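Local coordinates for putative fumarylacetoacetate hydrolase family protein (Yersinia pestis, PDB 3S52) that is of unknown specific function but belongs to the fumarylacetoacetate hydrolase family, a group of mixed beta-sheet proteins, at residues 55-60 against 214-219; 100-105 against 131-136; 150-155 against 207-212. One frame throughout, in Å; residues are numbered along the deposited sequence.

Contact 1. Residues 55-60 against 214-219. With SO4 (sulfate ion), chain F.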
# COMPACT_ATOMS: atom_id res chain seq x y z
N CYS A 55 13.46 -5.10 -0.07
CA CYS A 55 14.77 -5.51 0.43
C CYS A 55 15.68 -5.94 -0.72
O CYS A 55 15.22 -6.13 -1.85
CB CYS A 55 14.66 -6.60 1.49
SG CYS A 55 13.72 -8.05 0.98
N ASP A 56 16.97 -6.06 -0.43
CA ASP A 56 17.96 -6.40 -1.45
C ASP A 56 17.91 -7.92 -1.70
O ASP A 56 18.25 -8.72 -0.83
CB ASP A 56 19.33 -5.97 -0.94
CG ASP A 56 20.47 -6.29 -1.91
OD1 ASP A 56 20.24 -7.00 -2.92
OD2 ASP A 56 21.60 -5.84 -1.64
N ILE A 57 17.51 -8.32 -2.90
CA ILE A 57 17.40 -9.74 -3.22
C ILE A 57 18.74 -10.47 -3.10
O ILE A 57 18.78 -11.68 -2.88
CB ILE A 57 16.77 -9.96 -4.62
CG1 ILE A 57 16.08 -11.33 -4.70
CG2 ILE A 57 17.80 -9.73 -5.74
CD1 ILE A 57 15.03 -11.39 -5.82
N ARG A 58 19.85 -9.75 -3.23
CA ARG A 58 21.15 -10.40 -3.21
C ARG A 58 21.53 -10.89 -1.82
O ARG A 58 22.41 -11.72 -1.67
CB ARG A 58 22.24 -9.47 -3.75
CG ARG A 58 21.94 -8.95 -5.15
CD ARG A 58 22.96 -7.93 -5.59
NE ARG A 58 24.17 -8.55 -6.13
CZ ARG A 58 25.13 -7.86 -6.75
NH1 ARG A 58 25.03 -6.55 -6.90
NH2 ARG A 58 26.20 -8.49 -7.22
N GLN A 59 20.87 -10.35 -0.80
CA GLN A 59 21.09 -10.78 0.57
C GLN A 59 20.14 -11.94 0.89
O GLN A 59 19.09 -12.07 0.25
CB GLN A 59 20.82 -9.63 1.54
CG GLN A 59 21.80 -8.48 1.42
CD GLN A 59 23.20 -8.90 1.81
OE1 GLN A 59 23.48 -9.20 2.98
NE2 GLN A 59 24.09 -8.93 0.83
N PRO A 60 20.49 -12.76 1.89
CA PRO A 60 19.54 -13.82 2.26
C PRO A 60 18.15 -13.25 2.47
O PRO A 60 17.97 -12.18 3.05
CB PRO A 60 20.11 -14.35 3.58
CG PRO A 60 21.58 -14.05 3.50
CD PRO A 60 21.69 -12.75 2.75
N LYS A 214 21.30 -11.94 -17.25
CA LYS A 214 21.97 -11.47 -16.04
C LYS A 214 21.44 -12.17 -14.80
O LYS A 214 20.23 -12.36 -14.66
CB LYS A 214 21.84 -9.95 -15.92
CG LYS A 214 22.40 -9.24 -17.14
CD LYS A 214 22.21 -7.75 -17.04
CE LYS A 214 23.08 -7.15 -15.95
NZ LYS A 214 24.51 -7.47 -16.16
N THR A 215 22.35 -12.55 -13.91
CA THR A 215 22.03 -13.46 -12.81
C THR A 215 22.22 -12.88 -11.40
O THR A 215 23.19 -12.19 -11.13
CB THR A 215 22.87 -14.73 -12.94
OG1 THR A 215 22.60 -15.34 -14.21
CG2 THR A 215 22.55 -15.72 -11.83
N VAL A 216 21.27 -13.17 -10.50
CA VAL A 216 21.47 -12.95 -9.07
C VAL A 216 21.18 -14.25 -8.34
O VAL A 216 20.28 -15.01 -8.73
CB VAL A 216 20.55 -11.85 -8.48
CG1 VAL A 216 21.04 -10.45 -8.82
CG2 VAL A 216 19.12 -12.04 -8.96
N ASN A 217 21.93 -14.50 -7.27
CA ASN A 217 21.76 -15.69 -6.46
C ASN A 217 21.52 -15.35 -5.00
O ASN A 217 22.07 -14.39 -4.46
CB ASN A 217 22.99 -16.59 -6.54
CG ASN A 217 23.30 -16.98 -7.94
OD1 ASN A 217 22.80 -17.99 -8.44
ND2 ASN A 217 24.14 -16.19 -8.61
N THR A 218 20.69 -16.16 -4.36
CA THR A 218 20.43 -15.92 -2.95
C THR A 218 19.88 -17.19 -2.31
O THR A 218 19.76 -18.23 -2.95
CB THR A 218 19.51 -14.70 -2.75
OG1 THR A 218 19.62 -14.24 -1.40
CG2 THR A 218 18.04 -15.03 -3.09
N ARG A 219 19.59 -17.09 -1.02
CA ARG A 219 19.16 -18.23 -0.23
C ARG A 219 18.02 -17.77 0.65
O ARG A 219 18.00 -16.60 1.07
CB ARG A 219 20.34 -18.71 0.62
CG ARG A 219 20.14 -20.02 1.32
CD ARG A 219 21.40 -20.39 2.10
NE ARG A 219 22.58 -20.41 1.22
CZ ARG A 219 22.92 -21.43 0.45
NH1 ARG A 219 22.19 -22.54 0.44
NH2 ARG A 219 24.00 -21.35 -0.32
S SO4 F . 25.88 -10.62 -14.51
O1 SO4 F . 26.23 -11.98 -14.89
O2 SO4 F . 27.07 -9.88 -14.09
O3 SO4 F . 25.28 -9.96 -15.67
O4 SO4 F . 24.94 -10.66 -13.39
O HOH W 1 24.03 -12.65 -3.44
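Thr218 turns its side chain toward segment 55-60 and meets it with its hydroxyl. OG1 stands anti to the backbone N (chi1 -162°) and donates to Gln59 O at 2.8 Å. It comes from above the carbonyl plane, well off a lone pair, so the bond is short but strongly bent at the acceptor (103°). Ile57 O is also close, 3.1 Å from Thr218 OG1, but the bond goes to Gln59 O. Two residues earlier in the strand, Val216 offers its two methyls to two neighbours. Its CG2 meets Ile57 CG2 at 4.2 Å, and its CG1 meets Arg58 CG at 4.1 Å. Both side chains cross Val216 at about a right angle. Pro60 passes beside Arg219, its CA 3.4 Å from Arg219 O in a CA-H...O contact. A water donates to both Arg58 O and Asn217 O. Asp56 to Gln59 form a type I turn, and Asp56 OD1 accepts from Arg58 N, an Asx turn. At the start of the strand a sulfate ion, probably from the crystallisation liquor, is held by Lys214 NZ, Thr215 N and Trp10 NE1. One hydroxyl and one water thus serve three backbone carbonyls. Segment 55-60 is held to the strand by these and a small apolar patch, not by backbone pairing.

Contact 2. Residues 100-105 against 131-136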
# COMPACT_ATOMS: atom_id res chain seq x y z
N GLY A 100 14.50 -4.06 -13.50
CA GLY A 100 15.05 -4.96 -12.51
C GLY A 100 14.16 -6.18 -12.41
O GLY A 100 13.22 -6.34 -13.19
N VAL A 101 14.49 -7.07 -11.49
CA VAL A 101 13.69 -8.26 -11.30
C VAL A 101 13.38 -8.40 -9.82
O VAL A 101 14.26 -8.20 -8.97
CB VAL A 101 14.37 -9.52 -11.86
CG1 VAL A 101 15.73 -9.75 -11.18
CG2 VAL A 101 13.45 -10.74 -11.70
N ALA A 102 12.12 -8.69 -9.51
CA ALA A 102 11.70 -8.86 -8.12
C ALA A 102 10.97 -10.18 -7.90
O ALA A 102 10.58 -10.86 -8.86
CB ALA A 102 10.81 -7.70 -7.69
N LEU A 103 10.81 -10.53 -6.63
CA LEU A 103 9.89 -11.57 -6.19
C LEU A 103 8.73 -10.92 -5.47
O LEU A 103 8.92 -10.25 -4.45
CB LEU A 103 10.58 -12.53 -5.22
CG LEU A 103 11.79 -13.28 -5.78
CD1 LEU A 103 12.39 -14.18 -4.72
CD2 LEU A 103 11.38 -14.07 -7.01
N ASP A 104 7.51 -11.10 -5.97
CA ASP A 104 6.38 -10.62 -5.23
C ASP A 104 6.02 -11.82 -4.38
O ASP A 104 5.26 -12.70 -4.82
CB ASP A 104 5.28 -10.25 -6.24
CG ASP A 104 3.88 -10.14 -5.63
OD1 ASP A 104 3.74 -10.06 -4.38
OD2 ASP A 104 2.90 -10.12 -6.42
N LEU A 105 6.49 -11.81 -3.14
CA LEU A 105 6.27 -12.94 -2.23
C LEU A 105 4.88 -12.82 -1.65
O LEU A 105 4.46 -11.74 -1.24
CB LEU A 105 7.28 -12.98 -1.08
CG LEU A 105 8.79 -13.04 -1.36
CD1 LEU A 105 9.55 -13.12 -0.05
CD2 LEU A 105 9.13 -14.21 -2.25
N CYS A 131 9.00 -8.06 -0.86
CA CYS A 131 9.44 -7.64 -2.18
C CYS A 131 10.97 -7.51 -2.27
O CYS A 131 11.51 -6.41 -2.37
CB CYS A 131 8.75 -6.34 -2.60
SG CYS A 131 9.03 -5.90 -4.35
N PRO A 132 11.66 -8.65 -2.25
CA PRO A 132 13.09 -8.73 -2.58
C PRO A 132 13.28 -8.30 -4.01
O PRO A 132 12.59 -8.81 -4.90
CB PRO A 132 13.38 -10.24 -2.49
CG PRO A 132 12.26 -10.82 -1.72
CD PRO A 132 11.07 -9.97 -2.01
N ILE A 133 14.23 -7.40 -4.25
CA ILE A 133 14.42 -6.85 -5.59
C ILE A 133 15.90 -6.68 -5.92
O ILE A 133 16.73 -6.44 -5.03
CB ILE A 133 13.67 -5.51 -5.73
CG1 ILE A 133 13.74 -4.99 -7.16
CG2 ILE A 133 14.21 -4.49 -4.77
CD1 ILE A 133 12.62 -3.99 -7.46
N SER A 134 16.22 -6.80 -7.21
CA SER A 134 17.57 -6.63 -7.73
C SER A 134 17.94 -5.15 -7.88
O SER A 134 17.13 -4.26 -7.65
CB SER A 134 17.67 -7.29 -9.12
OG SER A 134 16.90 -6.56 -10.10
N GLY A 135 19.17 -4.92 -8.32
CA GLY A 135 19.59 -3.60 -8.77
C GLY A 135 18.93 -3.35 -10.11
O GLY A 135 18.41 -4.27 -10.74
N PHE A 136 18.96 -2.10 -10.56
CA PHE A 136 18.37 -1.72 -11.83
C PHE A 136 19.38 -1.57 -12.96
O PHE A 136 20.50 -1.08 -12.75
CB PHE A 136 17.50 -0.46 -11.67
CG PHE A 136 16.28 -0.70 -10.84
CD1 PHE A 136 15.12 -1.19 -11.41
CD2 PHE A 136 16.32 -0.50 -9.47
CE1 PHE A 136 14.00 -1.44 -10.63
CE2 PHE A 136 15.21 -0.75 -8.68
CZ PHE A 136 14.05 -1.23 -9.28
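This is a buried antiparallel strand pairing near the middle of the chain, where strand 96-107 meets strand 131-138 in the mixed sheet. The segments 100-103 and 131-133 run at 150° to each other, with Ala102 opposite Ile133. Leu103 N donates to Pro132 O at 3.0 Å, and Ser134 N to Val101 O at 3.0 Å. Pro132 has no N-H to give in return, and Leu103 O instead meets Cys131 CA in a CA-H...O contact. The Pro132 ring packs its CD against Leu105 CG at 3.9 Å and against Leu103 CB. Ala102 CB touches Ile133 CG1 at 4.0 Å and Cys131 SG at 4.2 Å. The next link uses a side chain. Ser134 OG, set between its own backbone N and carbonyl carbon (chi1 69°), accepts from Val101 N at 2.8 Å in a nearly straight bond (172°). The same hydroxyl donates to Gly135 O, so its role as donor and acceptor is fixed. Gly100 CA comes within 3.4 Å of Ser134 OG, and Gly100 N within 3.6 Å of Phe136 CD1. Strand 70-80 pairs with 96-107, and strand 54-56 with 131-138. The arrangement is that of interior strands in the central mixed sheet of this fumarylacetoacetate hydrolase family fold, with a serine hydroxyl taking over a backbone acceptor's place.

Contact 3. Residues 150-155 against 207-212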
# COMPACT_ATOMS: atom_id res chain seq x y z
N LEU A 150 12.54 -13.91 -17.99
CA LEU A 150 12.64 -14.04 -16.54
C LEU A 150 12.70 -15.52 -16.21
O LEU A 150 11.90 -16.30 -16.72
CB LEU A 150 11.36 -13.50 -15.89
CG LEU A 150 10.92 -12.07 -16.13
CD1 LEU A 150 9.44 -11.92 -15.82
CD2 LEU A 150 11.74 -11.13 -15.28
N SER A 151 13.61 -15.91 -15.33
CA SER A 151 13.68 -17.30 -14.93
C SER A 151 14.03 -17.41 -13.46
O SER A 151 14.79 -16.60 -12.92
CB SER A 151 14.69 -18.07 -15.78
OG SER A 151 15.99 -17.54 -15.60
N LEU A 152 13.44 -18.39 -12.80
CA LEU A 152 13.70 -18.60 -11.39
C LEU A 152 13.99 -20.06 -11.26
O LEU A 152 13.17 -20.88 -11.68
CB LEU A 152 12.48 -18.25 -10.55
CG LEU A 152 12.57 -18.65 -9.07
CD1 LEU A 152 13.76 -17.93 -8.42
CD2 LEU A 152 11.28 -18.34 -8.33
N THR A 153 15.16 -20.37 -10.72
CA THR A 153 15.58 -21.74 -10.47
C THR A 153 15.69 -21.88 -8.96
O THR A 153 16.28 -21.04 -8.29
CB THR A 153 16.97 -22.01 -11.10
OG1 THR A 153 16.86 -21.91 -12.53
CG2 THR A 153 17.47 -23.37 -10.75
N ILE A 154 15.07 -22.93 -8.41
CA ILE A 154 15.15 -23.19 -6.99
C ILE A 154 15.72 -24.58 -6.76
O ILE A 154 15.19 -25.57 -7.28
CB ILE A 154 13.78 -23.05 -6.31
CG1 ILE A 154 13.33 -21.58 -6.35
CG2 ILE A 154 13.83 -23.50 -4.87
CD1 ILE A 154 12.01 -21.35 -5.65
N ASN A 155 16.82 -24.64 -6.02
CA ASN A 155 17.56 -25.88 -5.77
C ASN A 155 17.85 -26.61 -7.07
O ASN A 155 17.63 -27.82 -7.18
CB ASN A 155 16.82 -26.79 -4.78
CG ASN A 155 16.47 -26.09 -3.47
OD1 ASN A 155 17.22 -25.25 -2.97
ND2 ASN A 155 15.33 -26.46 -2.90
N LEU A 207 18.18 -19.92 -4.46
CA LEU A 207 17.51 -19.32 -5.60
C LEU A 207 18.53 -18.82 -6.60
O LEU A 207 19.50 -18.16 -6.23
CB LEU A 207 16.65 -18.16 -5.14
CG LEU A 207 15.23 -18.46 -4.67
CD1 LEU A 207 15.23 -19.51 -3.58
CD2 LEU A 207 14.56 -17.17 -4.20
N LYS A 208 18.31 -19.12 -7.87
CA LYS A 208 19.06 -18.45 -8.93
C LYS A 208 18.06 -17.71 -9.79
O LYS A 208 17.12 -18.32 -10.31
CB LYS A 208 19.85 -19.44 -9.78
CG LYS A 208 20.51 -18.78 -10.99
CD LYS A 208 21.19 -19.80 -11.89
CE LYS A 208 22.06 -20.74 -11.08
NZ LYS A 208 23.02 -20.00 -10.21
N ILE A 209 18.23 -16.40 -9.92
CA ILE A 209 17.25 -15.60 -10.63
C ILE A 209 17.91 -14.96 -11.83
O ILE A 209 19.00 -14.42 -11.71
CB ILE A 209 16.67 -14.49 -9.75
CG1 ILE A 209 15.98 -15.07 -8.52
CG2 ILE A 209 15.69 -13.63 -10.56
CD1 ILE A 209 16.53 -14.53 -7.23
N MSE A 210 17.25 -15.00 -12.97
CA MSE A 210 17.84 -14.40 -14.16
C MSE A 210 16.90 -13.45 -14.87
O MSE A 210 15.70 -13.71 -14.99
CB MSE A 210 18.34 -15.47 -15.11
CG MSE A 210 19.74 -15.93 -14.78
SE MSE A 210 20.31 -17.34 -15.97
CE MSE A 210 19.63 -18.83 -14.92
N LEU A 211 17.47 -12.33 -15.30
CA LEU A 211 16.73 -11.32 -16.05
C LEU A 211 17.54 -11.14 -17.32
O LEU A 211 18.68 -10.67 -17.27
CB LEU A 211 16.65 -10.01 -15.27
CG LEU A 211 15.95 -8.84 -15.96
CD1 LEU A 211 14.50 -9.18 -16.26
CD2 LEU A 211 16.04 -7.57 -15.11
N ASN A 212 16.94 -11.55 -18.43
CA ASN A 212 17.69 -11.76 -19.65
C ASN A 212 18.95 -12.54 -19.31
O ASN A 212 18.88 -13.54 -18.62
CB ASN A 212 17.97 -10.44 -20.33
CG ASN A 212 16.71 -9.81 -20.89
OD1 ASN A 212 15.80 -10.51 -21.34
ND2 ASN A 212 16.63 -8.48 -20.84
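Ser151 and Met210, a selenomethionine here, face each other as a hydrogen-bonded pair and bury much of their surface in this contact. Ser151 OG, placed between its backbone N and carbonyl carbon (chi1 62°), lies 3.2 Å from Met210 CB. The bent end of Met210 brings its CE near the same oxygen, at 3.9 Å. Beneath them the backbones exchange two bonds, Met210 N to Ser151 O at 2.9 Å and Ser151 N to Met210 O at 3.1 Å. Leu207 is the third large contributor, on the other face of the sheet. Its CD1 lies 3.9 Å from Ile154 CG1, side by side and pointing the same way, and its CG also reaches Leu152 CD1. That face continues with Leu152 CD1 against Ile209 CG1 at 3.6 Å, and Leu150 CD2 against Leu211 CD1 at 3.5 Å. These leucines and isoleucines are buried against residues such as His72, Ile74, Val101 and Leu103 of strands 70-80 and 96-107. The Ser151 face is partly exposed. There Thr153 CB meets Lys208 CB at 4.1 Å, and Lys208 leads away to bond Asn217 OD1 through NZ. Thr153 and Lys208 form the second hydrogen-bonded pair, nearly straight in both directions. The whole is a regular antiparallel strand pair in the middle of a four-stranded sheet, with one apolar face packed on the mixed sheet and one mixed, partly polar face.

In the fold
Contact 2 is wholly buried and nearest the chain centre. Contact 3 is buried on one face and partly exposed on the other, while contact 1 lies mostly at the surface. Contacts 2 and 3 are each strand pairings within one sheet. Contact 1 joins the two sheets, since strand 54-56 belongs to the mixed one and 214-219 to the antiparallel one. Ile57 bonds through its backbone to Ile133 of contact 2 and packs on Ile209 of contact 3. Val101 and Leu103 also join the sheets, by apolar packing on Ile209, Leu211 and Leu207. Contacts 2 and 3 rest mainly on backbone bonds, with one serine hydroxyl in contact 2; contact 1 has no backbone-to-backbone bond and uses a threonine hydroxyl and a water.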